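Local coordinates for hypothetical protein (Clostridium sporogenes ATCC 15579, PDB 4QRK), which is of unknown function but forms a right-handed beta-helix and may take part in cell adhesion, at residues 19-33 against 63-76. Residues are numbered along the deposited sequence; the frame is centred on the assembly and turned at random. Where two conformers were deposited one is given.
Sequences PNGAEKTKLNLNFGV and YEVKDKDGELEISQ
Two donors grip the carbonyl oxygen of Pro-19: Tyr-63 OH at 2.8 Å, and Ala-22 N, which closes the type I' turn of 19-22. They come from opposite faces of the carbonyl plane, fixing the turn against strand 63-66. Gly-70, with no side chain, lets Ala-22 CB come within 3.4 Å of its N, beside Tyr-63 OH. Lys-68 O accepts from both Glu-23 N and Lys-24 N, and the parallel ladder of strands 24-32 and 69-75 then runs on to Gln-76 N.

On one face Leu-29 CD2 lies 3.5 Å from Ile-74 CB, and Leu-27 CD1 3.8 Å from Leu-72 CG. The other face is polar. Asn-30 ND2 donates to Ser-75 OG at 2.8 Å, almost straight (174°) and in the amide plane, whereas Asn-28 ND2 makes only a weak, bent bond to Glu-73 OE2.

At the far end Gln-76, extended with CG anti to the backbone N (chi1 -170°), carries OE1 over one face of the Phe-31 ring to accept from Val-33 N at 2.9 Å, on a lone pair, with a weak, bent second bond from Gly-32 N. The amide oxygen of buried Gln-76 thus takes up backbone N-H groups at the corner, while alternating leucine and asparagine give the beta-helix wall an oily inside and polar outside.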
ATOM      1  N   PRO A  19      19.552  -5.355   4.782  1.00 39.72           N
ATOM      2  CA  PRO A  19      18.889  -5.260   6.101  1.00 39.13           C
ATOM      3  C   PRO A  19      19.782  -4.737   7.234  1.00 45.94           C
ATOM      4  O   PRO A  19      19.279  -4.030   8.110  1.00 36.80           O
ATOM      5  CB  PRO A  19      18.430  -6.691   6.387  1.00 41.02           C
ATOM      6  CG  PRO A  19      19.172  -7.572   5.398  1.00 42.24           C
ATOM      7  CD  PRO A  19      19.519  -6.714   4.214  1.00 43.05           C
ATOM      8  N   ASN A  20      21.077  -5.055   7.194  1.00 47.16           N
ATOM      9  CA  ASN A  20      22.014  -4.603   8.224  1.00 44.18           C
ATOM     10  C   ASN A  20      21.501  -4.868   9.658  1.00 45.14           C
ATOM     11  O   ASN A  20      21.467  -3.971  10.494  1.00 42.48           O
ATOM     12  CB  ASN A  20      22.327  -3.117   8.021  1.00 49.59           C
ATOM     13  CG  ASN A  20      23.513  -2.633   8.876  1.00 75.50           C
ATOM     14  OD1 ASN A  20      24.471  -3.381   9.142  1.00 72.01           O
ATOM     15  ND2 ASN A  20      23.441  -1.377   9.315  1.00 84.90           N
ATOM     16  N   GLY A  21      21.059  -6.090   9.933  1.00 45.00           N
ATOM     17  CA  GLY A  21      20.617  -6.425  11.277  1.00 43.31           C
ATOM     18  C   GLY A  21      19.130  -6.322  11.553  1.00 48.20           C
ATOM     19  O   GLY A  21      18.681  -6.732  12.607  1.00 45.39           O
ATOM     20  N   ALA A  22      18.353  -5.762  10.636  1.00 46.89           N
ATOM     21  CA  ALA A  22      16.921  -5.632  10.882  1.00 42.87           C
ATOM     22  C   ALA A  22      16.247  -7.022  10.813  1.00 33.37           C
ATOM     23  O   ALA A  22      16.609  -7.867   9.999  1.00 39.28           O
ATOM     24  CB  ALA A  22      16.292  -4.673   9.860  1.00 42.05           C
ATOM     25  N   GLU A  23      15.256  -7.226  11.665  1.00 35.89           N
ATOM     26  CA  GLU A  23      14.493  -8.448  11.670  1.00 46.81           C
ATOM     27  C   GLU A  23      13.044  -8.123  11.399  1.00 38.58           C
ATOM     28  O   GLU A  23      12.225  -9.016  11.296  1.00 37.26           O
ATOM     29  CB  GLU A  23      14.641  -9.141  13.024  1.00 58.61           C
ATOM     30  CG  GLU A  23      16.096  -9.500  13.317  1.00 65.68           C
ATOM     31  CD  GLU A  23      16.263 -10.259  14.609  1.00 80.45           C
ATOM     32  OE1 GLU A  23      15.454 -10.040  15.551  1.00 81.53           O
ATOM     33  OE2 GLU A  23      17.211 -11.070  14.670  1.00 83.16           O
ATOM     34  N   LYS A  24      12.730  -6.838  11.307  1.00 34.47           N
ATOM     35  CA  LYS A  24      11.430  -6.419  10.843  1.00 28.48           C
ATOM     36  C   LYS A  24      11.650  -5.161   9.966  1.00 34.40           C
ATOM     37  O   LYS A  24      12.572  -4.387  10.214  1.00 31.56           O
ATOM     38  CB  LYS A  24      10.489  -6.165  12.023  1.00 33.94           C
ATOM     39  CG  LYS A  24       9.114  -5.568  11.605  1.00 66.61           C
ATOM     40  CD  LYS A  24       8.291  -5.037  12.774  1.00 68.94           C
ATOM     41  CE  LYS A  24       7.168  -5.990  13.159  1.00 75.39           C
ATOM     42  NZ  LYS A  24       6.321  -5.441  14.261  1.00 80.03           N
ATOM     43  N   THR A  25      10.853  -5.006   8.912  1.00 33.20           N
ATOM     44  CA  THR A  25      10.865  -3.787   8.081  1.00 31.44           C
ATOM     45  C   THR A  25       9.649  -2.922   8.428  1.00 35.22           C
ATOM     46  O   THR A  25       8.513  -3.406   8.448  1.00 31.12           O
ATOM     47  CB  THR A  25      10.756  -4.101   6.580  1.00 33.18           C
ATOM     48  OG1 THR A  25      11.902  -4.826   6.148  1.00 36.08           O
ATOM     49  CG2 THR A  25      10.678  -2.826   5.762  1.00 37.12           C
ATOM     50  N   LYS A  26       9.897  -1.643   8.689  1.00 25.56           N
ATOM     51  CA  LYS A  26       8.825  -0.650   8.812  1.00 31.71           C
ATOM     52  C   LYS A  26       9.032   0.387   7.704  1.00 30.81           C
ATOM     53  O   LYS A  26       9.922   1.215   7.780  1.00 28.81           O
ATOM     54  CB  LYS A  26       8.843   0.014  10.183  1.00 33.16           C
ATOM     55  CG  LYS A  26       8.475  -0.906  11.333  1.00 45.17           C
ATOM     56  CD  LYS A  26       8.179  -0.106  12.620  1.00 59.26           C
ATOM     57  CE  LYS A  26       7.599  -0.989  13.732  1.00 76.08           C
ATOM     58  NZ  LYS A  26       7.024  -0.181  14.852  1.00 82.77           N
ATOM     59  N   LEU A  27       8.239   0.266   6.653  1.00 26.29           N
ATOM     60  CA  LEU A  27       8.380   1.081   5.456  1.00 30.02           C
ATOM     61  C   LEU A  27       7.404   2.238   5.550  1.00 30.44           C
ATOM     62  O   LEU A  27       6.201   2.058   5.820  1.00 28.90           O
ATOM     63  CB  LEU A  27       8.122   0.244   4.203  1.00 26.74           C
ATOM     64  CG  LEU A  27       8.159   0.935   2.837  1.00 28.06           C
ATOM     65  CD1 LEU A  27       9.515   1.460   2.582  1.00 29.68           C
ATOM     66  CD2 LEU A  27       7.740  -0.013   1.698  1.00 26.73           C
ATOM     67  N   ASN A  28       7.934   3.443   5.380  1.00 27.08           N
ATOM     68  CA  ASN A  28       7.114   4.630   5.472  1.00 26.16           C
ATOM     69  C   ASN A  28       7.329   5.442   4.217  1.00 27.93           C
ATOM     70  O   ASN A  28       8.447   5.862   3.926  1.00 31.32           O
ATOM     71  CB  ASN A  28       7.425   5.399   6.765  1.00 28.31           C
ATOM     72  CG  ASN A  28       6.596   6.688   6.895  1.00 41.32           C
ATOM     73  OD1 ASN A  28       5.424   6.710   6.561  1.00 45.92           O
ATOM     74  ND2 ASN A  28       7.216   7.754   7.375  1.00 59.04           N
ATOM     75  N   LEU A  29       6.263   5.601   3.430  1.00 25.88           N
ATOM     76  CA  LEU A  29       6.355   6.251   2.114  1.00 27.86           C
ATOM     77  C   LEU A  29       5.513   7.545   2.067  1.00 27.30           C
ATOM     78  O   LEU A  29       4.338   7.564   2.439  1.00 28.74           O
ATOM     79  CB  LEU A  29       5.903   5.295   1.007  1.00 28.52           C
ATOM     80  CG  LEU A  29       6.677   3.987   0.837  1.00 33.03           C
ATOM     81  CD1 LEU A  29       6.085   3.053  -0.210  1.00 46.40           C
ATOM     82  CD2 LEU A  29       8.123   4.216   0.453  1.00 38.46           C
ATOM     83  N   ASN A  30       6.137   8.638   1.654  1.00 21.84           N
ATOM     84  CA  ASN A  30       5.437   9.919   1.482  1.00 27.19           C
ATOM     85  C   ASN A  30       5.580  10.363   0.073  1.00 28.16           C
ATOM     86  O   ASN A  30       6.677  10.688  -0.344  1.00 28.29           O
ATOM     87  CB  ASN A  30       6.017  10.986   2.391  1.00 37.05           C
ATOM     88  CG  ASN A  30       5.979  10.566   3.806  1.00 40.20           C
ATOM     89  OD1 ASN A  30       4.907  10.410   4.366  1.00 40.93           O
ATOM     90  ND2 ASN A  30       7.142  10.347   4.400  1.00 49.16           N
ATOM     91  N   PHE A  31       4.476  10.365  -0.659  1.00 25.93           N
ATOM     92  CA  PHE A  31       4.547  10.448  -2.098  1.00 30.01           C
ATOM     93  C   PHE A  31       3.547  11.497  -2.495  1.00 29.99           C
ATOM     94  O   PHE A  31       2.377  11.371  -2.179  1.00 28.78           O
ATOM     95  CB  PHE A  31       4.153   9.086  -2.641  1.00 29.26           C
ATOM     96  CG  PHE A  31       4.313   8.934  -4.138  1.00 35.20           C
ATOM     97  CD1 PHE A  31       5.537   8.600  -4.681  1.00 32.09           C
ATOM     98  CD2 PHE A  31       3.213   9.060  -4.995  1.00 35.05           C
ATOM     99  CE1 PHE A  31       5.684   8.420  -6.055  1.00 31.63           C
ATOM    100  CE2 PHE A  31       3.350   8.882  -6.370  1.00 32.93           C
ATOM    101  CZ  PHE A  31       4.587   8.541  -6.898  1.00 26.66           C
ATOM    102  N   GLY A  32       4.003  12.547  -3.154  1.00 30.48           N
ATOM    103  CA  GLY A  32       3.148  13.665  -3.485  1.00 26.69           C
ATOM    104  C   GLY A  32       2.278  13.411  -4.692  1.00 30.71           C
ATOM    105  O   GLY A  32       1.061  13.545  -4.612  1.00 28.58           O
ATOM    106  N   VAL A  33       2.891  13.079  -5.829  1.00 27.16           N
ATOM    107  CA  VAL A  33       2.131  12.945  -7.067  1.00 27.17           C
ATOM    108  C   VAL A  33       2.795  11.937  -7.984  1.00 31.13           C
ATOM    109  O   VAL A  33       4.021  11.833  -8.023  1.00 31.45           O
ATOM    110  CB  VAL A  33       1.898  14.316  -7.800  1.00 34.27           C
ATOM    111  CG1 VAL A  33       3.202  14.988  -8.137  1.00 31.73           C
ATOM    112  CG2 VAL A  33       1.151  14.099  -9.058  1.00 34.13           C
ATOM    113  N   TYR A  63      17.308   5.370   6.229  1.00 28.82           N
ATOM    114  CA  TYR A  63      17.177   4.026   6.794  1.00 32.96           C
ATOM    115  C   TYR A  63      17.971   3.895   8.084  1.00 32.71           C
ATOM    116  O   TYR A  63      19.159   4.162   8.081  1.00 30.95           O
ATOM    117  CB  TYR A  63      17.669   2.980   5.805  1.00 28.79           C
ATOM    118  CG  TYR A  63      17.570   1.563   6.325  1.00 27.01           C
ATOM    119  CD1 TYR A  63      16.341   0.993   6.537  1.00 34.56           C
ATOM    120  CD2 TYR A  63      18.696   0.799   6.566  1.00 34.93           C
ATOM    121  CE1 TYR A  63      16.201  -0.254   6.992  1.00 27.98           C
ATOM    122  CE2 TYR A  63      18.571  -0.509   7.061  1.00 33.01           C
ATOM    123  CZ  TYR A  63      17.312  -1.021   7.258  1.00 32.12           C
ATOM    124  OH  TYR A  63      17.079  -2.295   7.733  1.00 33.09           O
ATOM    125  N   GLU A  64      17.312   3.492   9.173  1.00 30.68           N
ATOM    126  CA  GLU A  64      18.044   3.173  10.398  1.00 37.58           C
ATOM    127  C   GLU A  64      17.473   1.929  11.002  1.00 32.72           C
ATOM    128  O   GLU A  64      16.305   1.624  10.843  1.00 35.99           O
ATOM    129  CB  GLU A  64      18.034   4.325  11.408  1.00 40.22           C
ATOM    130  CG  GLU A  64      16.678   4.869  11.730  1.00 55.04           C
ATOM    131  CD  GLU A  64      16.725   6.133  12.589  1.00 52.90           C
ATOM    132  OE1 GLU A  64      17.529   6.177  13.529  1.00 49.84           O
ATOM    133  OE2 GLU A  64      15.942   7.075  12.340  1.00 61.01           O
ATOM    134  N   VAL A  65      18.321   1.185  11.676  1.00 37.64           N
ATOM    135  CA  VAL A  65      17.868   0.007  12.394  1.00 36.04           C
ATOM    136  C   VAL A  65      17.854   0.361  13.862  1.00 40.70           C
ATOM    137  O   VAL A  65      18.901   0.623  14.438  1.00 37.28           O
ATOM    138  CB  VAL A  65      18.803  -1.129  12.171  1.00 37.83           C
ATOM    139  CG1 VAL A  65      18.308  -2.367  12.910  1.00 45.20           C
ATOM    140  CG2 VAL A  65      18.963  -1.374  10.668  1.00 39.55           C
ATOM    141  N   LYS A  66      16.655   0.419  14.429  1.00 43.70           N
ATOM    142  CA  LYS A  66      16.451   0.659  15.844  1.00 49.20           C
ATOM    143  C   LYS A  66      15.954  -0.622  16.477  1.00 61.00           C
ATOM    144  O   LYS A  66      14.787  -0.983  16.270  1.00 42.78           O
ATOM    145  CB  LYS A  66      15.354   1.686  16.072  1.00 51.07           C
ATOM    146  CG  LYS A  66      15.481   2.968  15.363  1.00 50.68           C
ATOM    147  CD  LYS A  66      14.399   3.880  15.905  1.00 55.58           C
ATOM    148  CE  LYS A  66      14.314   5.183  15.142  1.00 66.97           C
ATOM    149  NZ  LYS A  66      13.171   6.024  15.620  1.00 71.05           N
ATOM    150  N   ASP A  67      16.805  -1.315  17.231  1.00 71.36           N
ATOM    151  CA  ASP A  67      16.325  -2.431  18.037  1.00 79.02           C
ATOM    152  C   ASP A  67      15.630  -3.466  17.144  1.00 72.16           C
ATOM    153  O   ASP A  67      14.457  -3.813  17.334  1.00 73.89           O
ATOM    154  CB  ASP A  67      15.354  -1.899  19.099  1.00 93.05           C
ATOM    155  CG  ASP A  67      15.084  -2.895  20.205  1.00101.96           C
ATOM    156  OD1 ASP A  67      15.982  -3.713  20.499  1.00103.26           O
ATOM    157  OD2 ASP A  67      13.972  -2.849  20.785  1.00103.68           O
ATOM    158  N   LYS A  68      16.362  -3.906  16.134  1.00 58.51           N
ATOM    159  CA  LYS A  68      15.948  -4.996  15.249  1.00 56.97           C
ATOM    160  C   LYS A  68      14.908  -4.557  14.204  1.00 41.25           C
ATOM    161  O   LYS A  68      14.625  -5.304  13.273  1.00 42.88           O
ATOM    162  CB  LYS A  68      15.470  -6.225  16.042  1.00 70.06           C
ATOM    163  CG  LYS A  68      16.481  -6.731  17.080  1.00 76.08           C
ATOM    164  CD  LYS A  68      17.649  -7.449  16.429  1.00 77.15           C
ATOM    165  CE  LYS A  68      18.628  -7.958  17.464  1.00 83.58           C
ATOM    166  NZ  LYS A  68      19.913  -8.401  16.847  1.00 86.07           N
ATOM    167  N   ASP A  69      14.376  -3.345  14.334  1.00 38.78           N
ATOM    168  CA  ASP A  69      13.407  -2.824  13.364  1.00 39.01           C
ATOM    169  C   ASP A  69      14.119  -1.946  12.349  1.00 30.73           C
ATOM    170  O   ASP A  69      14.675  -0.910  12.718  1.00 43.47           O
ATOM    171  CB  ASP A  69      12.336  -1.978  14.059  1.00 44.65           C
ATOM    172  CG  ASP A  69      11.343  -2.806  14.861  1.00 57.35           C
ATOM    173  OD1 ASP A  69      11.557  -4.021  15.060  1.00 65.87           O
ATOM    174  OD2 ASP A  69      10.340  -2.222  15.302  1.00 63.97           O
ATOM    175  N   GLY A  70      14.081  -2.336  11.078  1.00 29.01           N
ATOM    176  CA  GLY A  70      14.569  -1.487  10.016  1.00 31.98           C
ATOM    177  C   GLY A  70      13.559  -0.422   9.587  1.00 39.19           C
ATOM    178  O   GLY A  70      12.605  -0.708   8.853  1.00 37.32           O
ATOM    179  N   GLU A  71      13.788   0.810  10.036  1.00 32.78           N
ATOM    180  CA  GLU A  71      12.927   1.933   9.701  1.00 34.68           C
ATOM    181  C   GLU A  71      13.383   2.586   8.413  1.00 30.27           C
ATOM    182  O   GLU A  71      14.408   3.241   8.376  1.00 30.27           O
ATOM    183  CB  GLU A  71      12.844   2.901  10.878  1.00 39.12           C
ATOM    184  CG  GLU A  71      12.171   2.199  12.056  1.00 50.47           C
ATOM    185  CD  GLU A  71      11.741   3.104  13.183  1.00 63.92           C
ATOM    186  OE1 GLU A  71      12.027   4.325  13.134  1.00 66.74           O
ATOM    187  OE2 GLU A  71      11.125   2.571  14.136  1.00 65.55           O
ATOM    188  N   LEU A  72      12.607   2.336   7.353  1.00 29.86           N
ATOM    189  CA  LEU A  72      12.922   2.786   6.004  1.00 29.28           C
ATOM    190  C   LEU A  72      11.891   3.804   5.582  1.00 23.73           C
ATOM    191  O   LEU A  72      10.702   3.494   5.453  1.00 25.71           O
ATOM    192  CB  LEU A  72      12.943   1.613   5.027  1.00 28.03           C
ATOM    193  CG  LEU A  72      13.219   1.845   3.524  1.00 30.66           C
ATOM    194  CD1 LEU A  72      14.395   2.737   3.227  1.00 35.12           C
ATOM    195  CD2 LEU A  72      13.431   0.521   2.893  1.00 32.90           C
ATOM    196  N   GLU A  73      12.363   5.009   5.320  1.00 29.14           N
ATOM    197  CA  GLU A  73      11.480   6.060   4.914  1.00 23.30           C
ATOM    198  C   GLU A  73      11.868   6.588   3.544  1.00 22.40           C
ATOM    199  O   GLU A  73      13.020   6.897   3.277  1.00 27.33           O
ATOM    200  CB  GLU A  73      11.518   7.191   5.928  1.00 32.55           C
ATOM    201  CG  GLU A  73      10.589   8.318   5.559  1.00 46.25           C
ATOM    202  CD  GLU A  73      10.521   9.357   6.645  1.00 69.83           C
ATOM    203  OE1 GLU A  73      11.525  10.090   6.848  1.00 76.93           O
ATOM    204  OE2 GLU A  73       9.468   9.406   7.308  1.00 73.60           O
ATOM    205  N   ILE A  74      10.885   6.736   2.682  1.00 22.46           N
ATOM    206  CA  ILE A  74      11.144   7.283   1.358  1.00 23.20           C
ATOM    207  C   ILE A  74      10.148   8.402   1.152  1.00 29.05           C
ATOM    208  O   ILE A  74       8.933   8.189   1.251  1.00 30.04           O
ATOM    209  CB  ILE A  74      10.974   6.239   0.274  1.00 29.02           C
ATOM    210  CG1 ILE A  74      11.606   4.914   0.709  1.00 35.00           C
ATOM    211  CG2 ILE A  74      11.545   6.790  -1.056  1.00 27.09           C
ATOM    212  CD1 ILE A  74      11.659   3.867  -0.368  1.00 34.31           C
ATOM    213  N   SER A  75      10.658   9.595   0.865  1.00 27.67           N
ATOM    214  CA  SER A  75       9.814  10.773   0.724  0.50 27.04           C
ATOM    215  C   SER A  75      10.111  11.589  -0.520  1.00 38.49           C
ATOM    216  O   SER A  75      11.274  11.804  -0.848  1.00 31.37           O
ATOM    217  CB  SER A  75       9.961  11.638   1.973  0.50 31.61           C
ATOM    218  OG  SER A  75       9.541  10.892   3.091  0.50 24.83           O
ATOM    219  N   GLN A  76       9.038  11.986  -1.237  1.00 38.48           N
ATOM    220  CA  GLN A  76       9.121  12.943  -2.360  1.00 35.13           C
ATOM    221  C   GLN A  76       9.144  14.294  -1.680  1.00 41.23           C
ATOM    222  O   GLN A  76       8.244  14.572  -0.875  1.00 46.81           O
ATOM    223  CB  GLN A  76       7.873  12.884  -3.271  1.00 36.80           C
ATOM    224  CG  GLN A  76       7.996  13.674  -4.605  1.00 27.97           C
ATOM    225  CD  GLN A  76       6.658  13.684  -5.408  1.00 52.06           C
ATOM    226  OE1 GLN A  76       5.720  12.995  -5.056  1.00 41.06           O
ATOM    227  NE2 GLN A  76       6.593  14.455  -6.472  1.00 45.99           N
TER
HETATM  228  O   HOH W   1       5.698  13.992  -0.538  1.00 47.02           O